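Local coordinates for uncharacterized hypothetical protein (Bacteroides uniformis, PDB 4EIU) that is of unknown function but belongs to the DUF3823 family, with an N-terminal domain assigned to the transthyretin-like clan of beta-sandwich folds, at residues Gly59-Thr64 against Tyr71-Asp76; Phe79-Arg84 against Ile225-Pro230; Val36-Leu41 against Thr64-Gly69; Val169-Thr174 against Ala179-Trp184. One frame throughout, in Å; residues are numbered along the deposited sequence.

Contact 1 of 4, residues Gly59-Thr64 against Tyr71-Asp76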
# COMPACT_ATOMS: atom_id res chain seq x y z
N GLY A 59 4.78 4.20 -5.87
CA GLY A 59 5.45 3.01 -5.45
C GLY A 59 6.96 3.11 -5.60
O GLY A 59 7.65 2.08 -5.54
N THR A 60 7.49 4.32 -5.78
CA THR A 60 8.96 4.52 -5.80
C THR A 60 9.41 5.24 -4.52
O THR A 60 8.58 5.85 -3.84
CB THR A 60 9.44 5.30 -7.02
OG1 THR A 60 8.96 6.68 -6.98
CG2 THR A 60 9.00 4.61 -8.36
N PHE A 61 10.72 5.23 -4.23
CA PHE A 61 11.27 5.95 -3.09
C PHE A 61 12.65 6.42 -3.42
O PHE A 61 13.30 5.88 -4.31
CB PHE A 61 11.30 5.10 -1.81
CG PHE A 61 12.22 3.88 -1.84
CD1 PHE A 61 13.58 3.98 -1.47
CD2 PHE A 61 11.72 2.63 -2.12
CE1 PHE A 61 14.42 2.84 -1.49
CE2 PHE A 61 12.54 1.49 -2.13
CZ PHE A 61 13.89 1.60 -1.80
N GLN A 62 13.09 7.45 -2.72
CA GLN A 62 14.47 7.90 -2.86
C GLN A 62 14.91 8.61 -1.58
O GLN A 62 14.16 9.42 -1.03
CB GLN A 62 14.62 8.81 -4.06
CG GLN A 62 16.01 9.45 -4.24
CD GLN A 62 16.07 10.35 -5.43
OE1 GLN A 62 16.34 9.88 -6.54
NE2 GLN A 62 15.87 11.66 -5.23
N ASN A 63 16.13 8.33 -1.15
CA ASN A 63 16.79 9.12 -0.14
C ASN A 63 18.22 9.42 -0.56
O ASN A 63 18.95 8.49 -0.93
CB ASN A 63 16.73 8.40 1.21
CG ASN A 63 17.19 9.27 2.35
OD1 ASN A 63 18.36 9.60 2.45
ND2 ASN A 63 16.25 9.69 3.22
N THR A 64 18.62 10.69 -0.43
CA THR A 64 19.91 11.23 -0.89
C THR A 64 20.90 11.50 0.26
O THR A 64 21.97 12.03 0.02
CB THR A 64 19.70 12.56 -1.66
OG1 THR A 64 19.00 13.49 -0.80
CG2 THR A 64 18.88 12.32 -2.93
N TYR A 71 24.36 -2.06 3.40
CA TYR A 71 23.05 -1.86 4.02
C TYR A 71 22.15 -3.04 3.78
O TYR A 71 22.20 -3.67 2.72
CB TYR A 71 22.37 -0.60 3.45
CG TYR A 71 22.96 0.69 4.01
CD1 TYR A 71 24.06 1.27 3.43
CD2 TYR A 71 22.41 1.30 5.15
CE1 TYR A 71 24.60 2.45 3.94
CE2 TYR A 71 22.94 2.48 5.66
CZ TYR A 71 24.04 3.04 5.06
OH TYR A 71 24.59 4.18 5.58
N ASN A 72 21.28 -3.28 4.76
CA ASN A 72 20.06 -4.03 4.58
C ASN A 72 18.93 -3.03 4.26
O ASN A 72 18.78 -2.01 4.95
CB ASN A 72 19.74 -4.80 5.87
CG ASN A 72 18.47 -5.62 5.77
OD1 ASN A 72 17.42 -5.21 6.29
ND2 ASN A 72 18.56 -6.78 5.11
N VAL A 73 18.15 -3.35 3.25
CA VAL A 73 17.05 -2.53 2.80
C VAL A 73 15.80 -3.39 2.94
O VAL A 73 15.66 -4.40 2.27
CB VAL A 73 17.24 -2.04 1.34
CG1 VAL A 73 16.06 -1.14 0.91
CG2 VAL A 73 18.61 -1.30 1.20
N ARG A 74 14.93 -3.01 3.85
CA ARG A 74 13.71 -3.72 4.16
C ARG A 74 12.50 -2.85 3.84
O ARG A 74 12.47 -1.71 4.27
CB ARG A 74 13.70 -4.03 5.67
CG ARG A 74 12.37 -4.61 6.12
CD ARG A 74 12.34 -4.96 7.61
NE ARG A 74 10.94 -5.27 7.93
CZ ARG A 74 10.55 -6.06 8.92
NH1 ARG A 74 11.44 -6.68 9.72
NH2 ARG A 74 9.25 -6.26 9.10
N ILE A 75 11.48 -3.38 3.15
CA ILE A 75 10.24 -2.65 2.94
C ILE A 75 9.05 -3.44 3.55
O ILE A 75 9.11 -4.66 3.65
CB ILE A 75 10.00 -2.30 1.46
CG1 ILE A 75 9.78 -3.57 0.59
CG2 ILE A 75 11.21 -1.43 0.94
CD1 ILE A 75 9.27 -3.35 -0.85
N ASP A 76 8.06 -2.72 4.03
CA ASP A 76 6.80 -3.28 4.53
C ASP A 76 5.65 -2.46 3.92
O ASP A 76 5.78 -1.23 3.69
CB ASP A 76 6.76 -3.13 6.04
CG ASP A 76 7.78 -4.00 6.75
OD1 ASP A 76 7.45 -5.14 7.13
OD2 ASP A 76 8.90 -3.53 7.00

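Contact 2 of 4, residues Phe79-Arg84 against Ile225-Pro230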
# COMPACT_ATOMS: atom_id res chain seq x y z
N PHE A 79 1.30 -5.80 1.20
CA PHE A 79 1.84 -6.96 0.51
C PHE A 79 2.37 -7.98 1.53
O PHE A 79 2.70 -7.66 2.67
CB PHE A 79 2.89 -6.57 -0.56
CG PHE A 79 3.99 -5.66 -0.07
CD1 PHE A 79 5.04 -6.16 0.67
CD2 PHE A 79 3.99 -4.30 -0.40
CE1 PHE A 79 6.09 -5.32 1.06
CE2 PHE A 79 5.01 -3.44 0.00
CZ PHE A 79 6.05 -3.96 0.74
N ILE A 80 2.48 -9.22 1.07
CA ILE A 80 2.93 -10.31 1.91
C ILE A 80 4.25 -9.91 2.54
O ILE A 80 5.16 -9.46 1.84
CB ILE A 80 3.12 -11.63 1.12
CG1 ILE A 80 1.73 -12.17 0.71
CG2 ILE A 80 3.82 -12.68 1.99
CD1 ILE A 80 1.78 -13.51 -0.03
N PRO A 81 4.34 -10.03 3.86
CA PRO A 81 5.65 -9.67 4.47
C PRO A 81 6.83 -10.41 3.87
O PRO A 81 6.76 -11.66 3.68
CB PRO A 81 5.48 -10.06 5.92
CG PRO A 81 3.99 -9.97 6.15
CD PRO A 81 3.35 -10.41 4.87
N LEU A 82 7.90 -9.66 3.58
CA LEU A 82 9.13 -10.18 3.04
C LEU A 82 10.03 -10.74 4.13
O LEU A 82 10.86 -11.59 3.86
CB LEU A 82 9.89 -9.02 2.30
CG LEU A 82 9.13 -8.46 1.08
CD1 LEU A 82 9.97 -7.30 0.49
CD2 LEU A 82 8.82 -9.55 0.03
N VAL A 83 9.90 -10.22 5.35
CA VAL A 83 10.66 -10.70 6.47
C VAL A 83 9.67 -11.39 7.40
O VAL A 83 8.82 -10.73 7.99
CB VAL A 83 11.44 -9.57 7.18
CG1 VAL A 83 12.31 -10.13 8.33
CG2 VAL A 83 12.31 -8.83 6.16
N ARG A 84 9.80 -12.70 7.53
CA ARG A 84 8.79 -13.50 8.21
C ARG A 84 9.37 -14.28 9.36
O ARG A 84 10.23 -15.15 9.15
CB ARG A 84 8.08 -14.45 7.26
CG ARG A 84 7.40 -13.71 6.12
CD ARG A 84 6.53 -14.58 5.31
NE ARG A 84 7.22 -15.51 4.43
CZ ARG A 84 7.60 -15.28 3.18
NH1 ARG A 84 7.49 -14.08 2.62
NH2 ARG A 84 8.11 -16.27 2.48
N ILE A 225 -7.36 -5.75 3.52
CA ILE A 225 -7.72 -6.99 4.17
C ILE A 225 -7.53 -6.90 5.68
O ILE A 225 -6.98 -5.94 6.18
CB ILE A 225 -6.96 -8.23 3.58
CG1 ILE A 225 -5.44 -8.14 3.77
CG2 ILE A 225 -7.31 -8.37 2.11
CD1 ILE A 225 -4.67 -9.47 3.58
N ASN A 226 -8.00 -7.94 6.39
CA ASN A 226 -7.91 -8.03 7.85
C ASN A 226 -6.53 -8.53 8.34
O ASN A 226 -6.41 -9.54 9.02
CB ASN A 226 -9.07 -8.94 8.33
CG ASN A 226 -9.17 -9.04 9.85
OD1 ASN A 226 -8.83 -8.10 10.54
ND2 ASN A 226 -9.61 -10.20 10.37
N TYR A 227 -5.47 -7.80 7.97
CA TYR A 227 -4.12 -8.24 8.21
C TYR A 227 -3.17 -7.04 8.27
O TYR A 227 -3.15 -6.21 7.37
CB TYR A 227 -3.66 -9.18 7.07
CG TYR A 227 -2.41 -9.96 7.43
CD1 TYR A 227 -2.45 -11.01 8.33
CD2 TYR A 227 -1.15 -9.62 6.88
CE1 TYR A 227 -1.28 -11.72 8.68
CE2 TYR A 227 -0.02 -10.31 7.22
CZ TYR A 227 -0.08 -11.36 8.10
OH TYR A 227 1.06 -12.01 8.42
N ASP A 228 -2.42 -6.99 9.35
CA ASP A 228 -1.52 -5.89 9.62
C ASP A 228 -0.10 -6.14 9.22
O ASP A 228 0.40 -7.28 9.31
CB ASP A 228 -1.61 -5.43 11.10
CG ASP A 228 -1.30 -6.52 12.12
OD1 ASP A 228 -1.36 -7.72 11.80
OD2 ASP A 228 -0.95 -6.18 13.26
N THR A 229 0.55 -5.07 8.78
CA THR A 229 1.95 -5.11 8.35
C THR A 229 2.62 -3.86 8.93
O THR A 229 2.05 -2.75 8.87
CB THR A 229 2.11 -5.22 6.79
OG1 THR A 229 1.42 -4.15 6.12
CG2 THR A 229 1.57 -6.56 6.27
N PRO A 230 3.78 -4.03 9.59
CA PRO A 230 4.38 -5.29 10.03
C PRO A 230 3.44 -6.00 11.00
O PRO A 230 2.59 -5.35 11.66
CB PRO A 230 5.68 -4.90 10.76
CG PRO A 230 5.69 -3.42 10.80
CD PRO A 230 4.62 -2.86 9.90

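Contact 3 of 4, residues Val36-Leu41 against Thr64-Gly69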
# COMPACT_ATOMS: atom_id res chain seq x y z
N VAL A 36 10.21 2.07 4.29
CA VAL A 36 11.56 1.69 3.88
C VAL A 36 12.48 1.90 5.08
O VAL A 36 12.56 3.00 5.67
CB VAL A 36 12.06 2.53 2.67
CG1 VAL A 36 13.42 2.01 2.17
CG2 VAL A 36 11.01 2.52 1.54
N ARG A 37 13.23 0.85 5.42
CA ARG A 37 14.18 0.86 6.55
C ARG A 37 15.55 0.40 6.08
O ARG A 37 15.72 -0.76 5.61
CB ARG A 37 13.64 -0.06 7.67
CG ARG A 37 14.59 -0.32 8.82
CD ARG A 37 13.93 -1.11 9.93
NE ARG A 37 12.86 -0.34 10.55
CZ ARG A 37 12.03 -0.82 11.45
NH1 ARG A 37 12.19 -2.07 11.88
NH2 ARG A 37 11.07 -0.06 11.97
N LEU A 38 16.51 1.30 6.25
CA LEU A 38 17.89 1.10 5.88
C LEU A 38 18.72 0.92 7.15
O LEU A 38 18.83 1.84 7.95
CB LEU A 38 18.42 2.32 5.08
CG LEU A 38 17.58 2.84 3.88
CD1 LEU A 38 18.16 4.11 3.22
CD2 LEU A 38 17.36 1.78 2.83
N THR A 39 19.33 -0.25 7.30
CA THR A 39 20.25 -0.55 8.40
C THR A 39 21.64 -0.78 7.85
O THR A 39 21.83 -1.62 6.97
CB THR A 39 19.79 -1.82 9.14
OG1 THR A 39 18.39 -1.75 9.36
CG2 THR A 39 20.48 -2.03 10.48
N GLU A 40 22.62 -0.03 8.36
CA GLU A 40 24.00 -0.23 7.98
C GLU A 40 24.53 -1.50 8.65
O GLU A 40 24.42 -1.66 9.85
CB GLU A 40 24.91 0.92 8.37
CG GLU A 40 26.12 0.91 7.46
CD GLU A 40 27.28 1.72 7.92
OE1 GLU A 40 27.13 2.58 8.83
OE2 GLU A 40 28.35 1.48 7.33
N LEU A 41 25.13 -2.37 7.84
CA LEU A 41 25.65 -3.64 8.32
C LEU A 41 27.08 -3.45 8.71
O LEU A 41 27.83 -2.74 8.03
CB LEU A 41 25.54 -4.73 7.24
CG LEU A 41 24.12 -5.00 6.76
CD1 LEU A 41 24.16 -5.85 5.50
CD2 LEU A 41 23.24 -5.65 7.83
N THR A 64 18.62 10.69 -0.43
CA THR A 64 19.91 11.23 -0.89
C THR A 64 20.90 11.50 0.26
O THR A 64 21.97 12.03 0.02
CB THR A 64 19.70 12.56 -1.66
OG1 THR A 64 19.00 13.49 -0.80
CG2 THR A 64 18.88 12.32 -2.93
N LYS A 65 20.54 11.17 1.50
CA LYS A 65 21.40 11.42 2.67
C LYS A 65 21.83 10.05 3.28
O LYS A 65 21.52 9.75 4.43
CB LYS A 65 20.69 12.31 3.73
CG LYS A 65 20.23 13.69 3.26
N ILE A 66 22.50 9.21 2.48
CA ILE A 66 22.96 7.87 2.96
C ILE A 66 24.48 7.90 3.15
O ILE A 66 25.23 8.37 2.26
CB ILE A 66 22.60 6.72 1.99
CG1 ILE A 66 21.13 6.72 1.58
CG2 ILE A 66 22.94 5.36 2.64
CD1 ILE A 66 20.17 6.73 2.71
N PHE A 67 24.96 7.50 4.32
CA PHE A 67 26.42 7.30 4.50
C PHE A 67 26.89 6.09 3.69
O PHE A 67 26.26 5.02 3.78
CB PHE A 67 26.77 6.99 5.95
CG PHE A 67 26.63 8.16 6.87
CD1 PHE A 67 27.57 9.19 6.86
CD2 PHE A 67 25.63 8.17 7.86
CE1 PHE A 67 27.47 10.25 7.75
CE2 PHE A 67 25.53 9.24 8.75
CZ PHE A 67 26.45 10.27 8.70
N LYS A 68 27.98 6.24 2.94
CA LYS A 68 28.49 5.16 2.07
C LYS A 68 28.72 3.94 2.93
O LYS A 68 29.31 4.07 4.00
CB LYS A 68 29.79 5.58 1.37
CG LYS A 68 30.37 4.58 0.36
CD LYS A 68 31.63 5.12 -0.32
CE LYS A 68 32.68 4.04 -0.61
NZ LYS A 68 32.24 3.05 -1.65
N GLY A 69 28.22 2.79 2.50
CA GLY A 69 28.52 1.53 3.16
C GLY A 69 27.59 0.43 2.71
O GLY A 69 26.95 0.56 1.69

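Contact 4 of 4, residues Val169-Thr174 against Ala179-Trp184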
# COMPACT_ATOMS: atom_id res chain seq x y z
N VAL A 169 -11.51 11.49 -1.49
CA VAL A 169 -11.69 12.68 -2.31
C VAL A 169 -10.88 13.81 -1.69
O VAL A 169 -10.89 13.99 -0.46
CB VAL A 169 -13.19 13.04 -2.39
CG1 VAL A 169 -13.41 14.35 -3.15
CG2 VAL A 169 -13.96 11.90 -3.04
N SER A 170 -10.15 14.54 -2.52
CA SER A 170 -9.33 15.65 -2.06
C SER A 170 -9.17 16.71 -3.16
O SER A 170 -9.20 16.40 -4.35
CB SER A 170 -7.95 15.11 -1.66
OG SER A 170 -7.14 16.09 -1.04
N TYR A 171 -9.02 17.97 -2.75
CA TYR A 171 -8.58 19.00 -3.68
C TYR A 171 -7.16 18.71 -4.19
O TYR A 171 -6.80 19.13 -5.30
CB TYR A 171 -8.62 20.39 -3.03
CG TYR A 171 -9.99 21.01 -2.91
CD1 TYR A 171 -10.83 21.12 -4.02
CD2 TYR A 171 -10.44 21.56 -1.70
CE1 TYR A 171 -12.08 21.74 -3.94
CE2 TYR A 171 -11.69 22.17 -1.60
CZ TYR A 171 -12.51 22.26 -2.73
OH TYR A 171 -13.76 22.86 -2.66
N SER A 172 -6.37 17.97 -3.42
CA SER A 172 -4.97 17.72 -3.78
C SER A 172 -4.80 16.48 -4.65
O SER A 172 -5.44 15.42 -4.42
CB SER A 172 -4.11 17.59 -2.53
OG SER A 172 -2.85 17.07 -2.90
N ASN A 173 -3.89 16.59 -5.63
CA ASN A 173 -3.60 15.45 -6.51
C ASN A 173 -2.78 14.35 -5.84
O ASN A 173 -2.54 13.31 -6.45
CB ASN A 173 -2.96 15.87 -7.83
CG ASN A 173 -1.59 16.49 -7.65
OD1 ASN A 173 -1.02 16.50 -6.55
ND2 ASN A 173 -1.07 17.07 -8.73
N THR A 174 -2.38 14.54 -4.59
CA THR A 174 -1.81 13.47 -3.81
C THR A 174 -2.91 12.70 -3.03
O THR A 174 -2.59 12.01 -2.07
CB THR A 174 -0.78 14.00 -2.80
OG1 THR A 174 -1.43 14.83 -1.84
CG2 THR A 174 0.33 14.79 -3.50
N ALA A 179 -4.17 12.76 2.62
CA ALA A 179 -4.72 13.98 2.06
C ALA A 179 -6.25 13.95 1.95
O ALA A 179 -6.85 14.83 1.35
CB ALA A 179 -4.07 14.27 0.69
N ARG A 180 -6.90 12.97 2.56
CA ARG A 180 -8.31 12.78 2.37
C ARG A 180 -9.02 14.06 2.83
O ARG A 180 -8.58 14.68 3.79
CB ARG A 180 -8.83 11.61 3.19
CG ARG A 180 -8.69 11.75 4.70
CD ARG A 180 -8.94 10.43 5.41
NE ARG A 180 -8.90 10.57 6.87
CZ ARG A 180 -7.80 10.74 7.60
NH1 ARG A 180 -6.59 10.80 7.06
NH2 ARG A 180 -7.92 10.85 8.92
N ASP A 181 -10.05 14.45 2.09
CA ASP A 181 -11.02 15.45 2.57
C ASP A 181 -12.21 14.69 3.17
O ASP A 181 -12.96 13.98 2.47
CB ASP A 181 -11.45 16.39 1.45
CG ASP A 181 -12.05 17.69 1.97
OD1 ASP A 181 -12.95 17.62 2.85
OD2 ASP A 181 -11.61 18.77 1.51
N GLU A 182 -12.36 14.84 4.48
CA GLU A 182 -13.43 14.16 5.23
C GLU A 182 -14.84 14.69 4.99
O GLU A 182 -15.81 14.08 5.44
CB GLU A 182 -13.11 14.21 6.72
CG GLU A 182 -11.82 13.47 7.06
CD GLU A 182 -11.92 12.64 8.31
OE1 GLU A 182 -12.64 13.04 9.24
OE2 GLU A 182 -11.29 11.56 8.37
N ARG A 183 -14.98 15.80 4.28
CA ARG A 183 -16.32 16.27 3.88
C ARG A 183 -16.94 15.35 2.82
O ARG A 183 -18.17 15.15 2.76
CB ARG A 183 -16.26 17.69 3.31
CG ARG A 183 -15.77 18.76 4.28
CD ARG A 183 -15.65 20.13 3.61
NE ARG A 183 -14.44 20.21 2.78
CZ ARG A 183 -13.85 21.35 2.41
NH1 ARG A 183 -14.33 22.54 2.78
NH2 ARG A 183 -12.75 21.31 1.66
N TRP A 184 -16.07 14.82 1.95
CA TRP A 184 -16.50 14.15 0.72
C TRP A 184 -16.01 12.74 0.58
O TRP A 184 -16.60 11.95 -0.16
CB TRP A 184 -16.05 14.97 -0.48
CG TRP A 184 -16.46 16.42 -0.40
CD1 TRP A 184 -17.74 16.93 -0.20
CD2 TRP A 184 -15.59 17.61 -0.55
NE1 TRP A 184 -17.73 18.31 -0.20
CE2 TRP A 184 -16.47 18.78 -0.40
CE3 TRP A 184 -14.23 17.81 -0.76
CZ2 TRP A 184 -15.98 20.08 -0.48
CZ3 TRP A 184 -13.75 19.12 -0.85
CH2 TRP A 184 -14.61 20.23 -0.71
O HOH W 1 -9.25 18.81 -0.18
O HOH W 2 -2.73 11.42 0.71

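Contact 1 of 4, residues Gly59-Thr64 against Tyr71-Asp76
The ring of Phe61 meets two aliphatic side chains of strand 69-76, reaching Val73 with one corner and Ile75 with the next. Phe61 CZ lies 4.4 Å from Val73 CG1, and Phe61 CE2 lies 4.4 Å from Ile75 CG2; both methyls approach obliquely, and at these distances the touch is loose. All three CB atoms point across the gap, while the nearest CA atoms, those of Phe61 and Ile75, stay 10.6 Å apart; side chains alone bridge it. Ile75 turns CG2 to the ring and has CG1 about +60° from the backbone N (chi1 66°), which carries its longer branch elsewhere, onto Leu82.

On strand 69-76, Arg74 lies between these two aliphatic residues and grips Asp76 side-on: NE bonds Asp76 OD2 at 2.8 Å and NH2 bonds OD1 at 2.9 Å, the latter nearly straight at 171°. Asp76 OD2 has a second cationic partner in Arg35.

The two strands belong to different sheets, 60-63 at the margin of a three-stranded mixed sheet and 69-76 inside a five-stranded antiparallel one, which face each other as in a beta-sandwich. Phe109 and Val111 of strand 104-111 and Val36 and Leu38 of strand 35-40 pack around them.

Contact 2 of 4, residues Phe79-Arg84 against Ile225-Pro230
Pro81 sets its ring at the edge of Tyr227, joining two largely irregular pieces of chain 141 residues apart in sequence. Pro81 CD approaches Tyr227 CE2 at 4.1 Å, near the plane of the aromatic ring, so the phenol presents its edge and not a face. CG of the same proline touches Thr229 CG2 at 4.2 Å, the two side chains running at about a right angle. That methyl also comes to 3.9 Å from the backbone oxygen Phe79 O. Thr229 OG1 sits between the backbone N and the carbonyl carbon (chi1 55°), which leaves CG2 to meet Pro81 while the hydroxyl bonds Gly77 O.

The contact links the connection between strands 69-76 and 83-85 of the N-terminal transthyretin-like domain to the loop joining strands 216-225 and 239-247 of the four-stranded antiparallel sheet. Helix 142-149 borders the same place: Ile149 touches both Pro81 and Tyr227, and Phe145 packs edge-to-face with Tyr227.

Arg84 folds back on its own segment, NH1 donating to Pro81 O at 2.7 Å in both the carbonyl and the guanidinium plane. On the other segment, Asn226 centres an inverse gamma turn, and the peptide bond between Thr229 and Pro230 is cis.

Contact 3 of 4, residues Val36-Leu41 against Thr64-Gly69
Strand 35-40 and the chain at 64-69 are separated by 8.9 Å between the CA atoms of Leu38 and Ile66, and draw together to 6.8 Å between those of Glu40 and Gly69. At the wider end two methyls fill the gap: Leu38 CD1 meets Ile66 CD1 at 3.3 Å, tighter than usual van der Waals contact, with the side chains at about a right angle. Leu38 points its CB across the gap. Ile66 does not, and gets there by its branch: CG1 stands beside the backbone N (chi1 -50°), and a second bend in the same sense (chi2 -54°) swings CD1 back to the leucine.

At the nearer end the contact changes character. The extended Glu40 brings OE2 to 4.2 Å from Gly69 CA, and the same oxygen is 4.3 Å from Lys68 O. A CB at position 69 would clash with Glu40 OE2; the bare glycine lets the carboxylate lie close. The charged ends find protein partners elsewhere: Glu40 OE1 bonds His49 NE2, and Lys68 NZ forms a salt bridge with Glu100. A PEG, probably from crystallisation, bonds Lys68 O and, weakly, Glu40 OE2.

The chain turns a corner at Thr64, after strand 60-63 of the three-stranded sheet, and leads into strand 69-76, which neighbours strand 35-40 in the five-stranded one. Tyr71 touches both Glu40 and Ile66. The chemistry of the contact is divided: a buried hydrocarbon touch inside, and toward the outside a carboxylate whose nearby histidine would probably lessen the cost of its charge.

Contact 4 of 4, residues Val169-Thr174 against Ala179-Trp184
Tyr171 and Trp184 meet as an offset edge-to-face pair, the tryptophan edge toward the tyrosine face, with ring planes 81° apart and centroids 5.2 Å from each other. CH2 leads, lying 3.6 Å from Tyr171 CZ, while CZ3 stands over the face toward its rim. Trp184 swings CG away from its own carbonyl carbon (chi1 -52°), sending the indole to the tyrosine while its CB rests 3.8 Å from Val169 CG1. Arg183 comes to the same ring with its guanidinium nearly perpendicular to it (89°), NH2 lying 3.5 Å from Tyr171 CE2; Trp184 CH2 lies over one guanidinium face, toward its rim. Arg215 makes a cation-pi contact with this tyrosine.

Asp181 holds the Arg183 guanidinium side-on. Its OD2 takes NH2 at 2.8 Å through the syn lone pair, and OD1 accepts both Arg183 NE and Arg183 N, the latter through its anti lone pair in an Asx turn. With an alanine here, the guanidinium of Arg183 would probably lose its mate and be freer to turn away from the tyrosine ring, and Tyr171 N would lose its water-mediated link.

The end of strand 162-170 and the loop that follows it fold against each other on the way to strand 186-189, its neighbour in the four-stranded antiparallel sheet. Asp181 N donates to Val169 O at 2.7 Å, nearly along the C=O axis. Ser170 OG donates a hydrogen bond to Ala179 O at 2.7 Å and accepts from Ser172 N, an ST turn. One water joins Tyr171 N to Asp181 OD2; another spans Thr174 O and Ala179 N.

Overall arrangement
Contacts 1 and 3 are near neighbours, their centres about 9 Å apart; they share Thr64, where the chain turns a corner between strands 60-63 and 65-66, and strands 69-76 and 35-40 lie side by side, Asn72 N to Thr39 O at 2.8 Å being a probable hydrogen bond. Contact 2, about 17 Å from contact 1 between centres, touches it through Arg74 NH1 and Val83 CG1, 3.8 Å apart, and ties that domain to the loop after strand 216-225 of the four-stranded sheet. Contact 4 lies in the chain between the two halves of contact 2 but about 27 Å from it between centres, on the opposite side of the chain's centre. PEG, probably from crystallisation, lies beside contacts 1, 2 and 3.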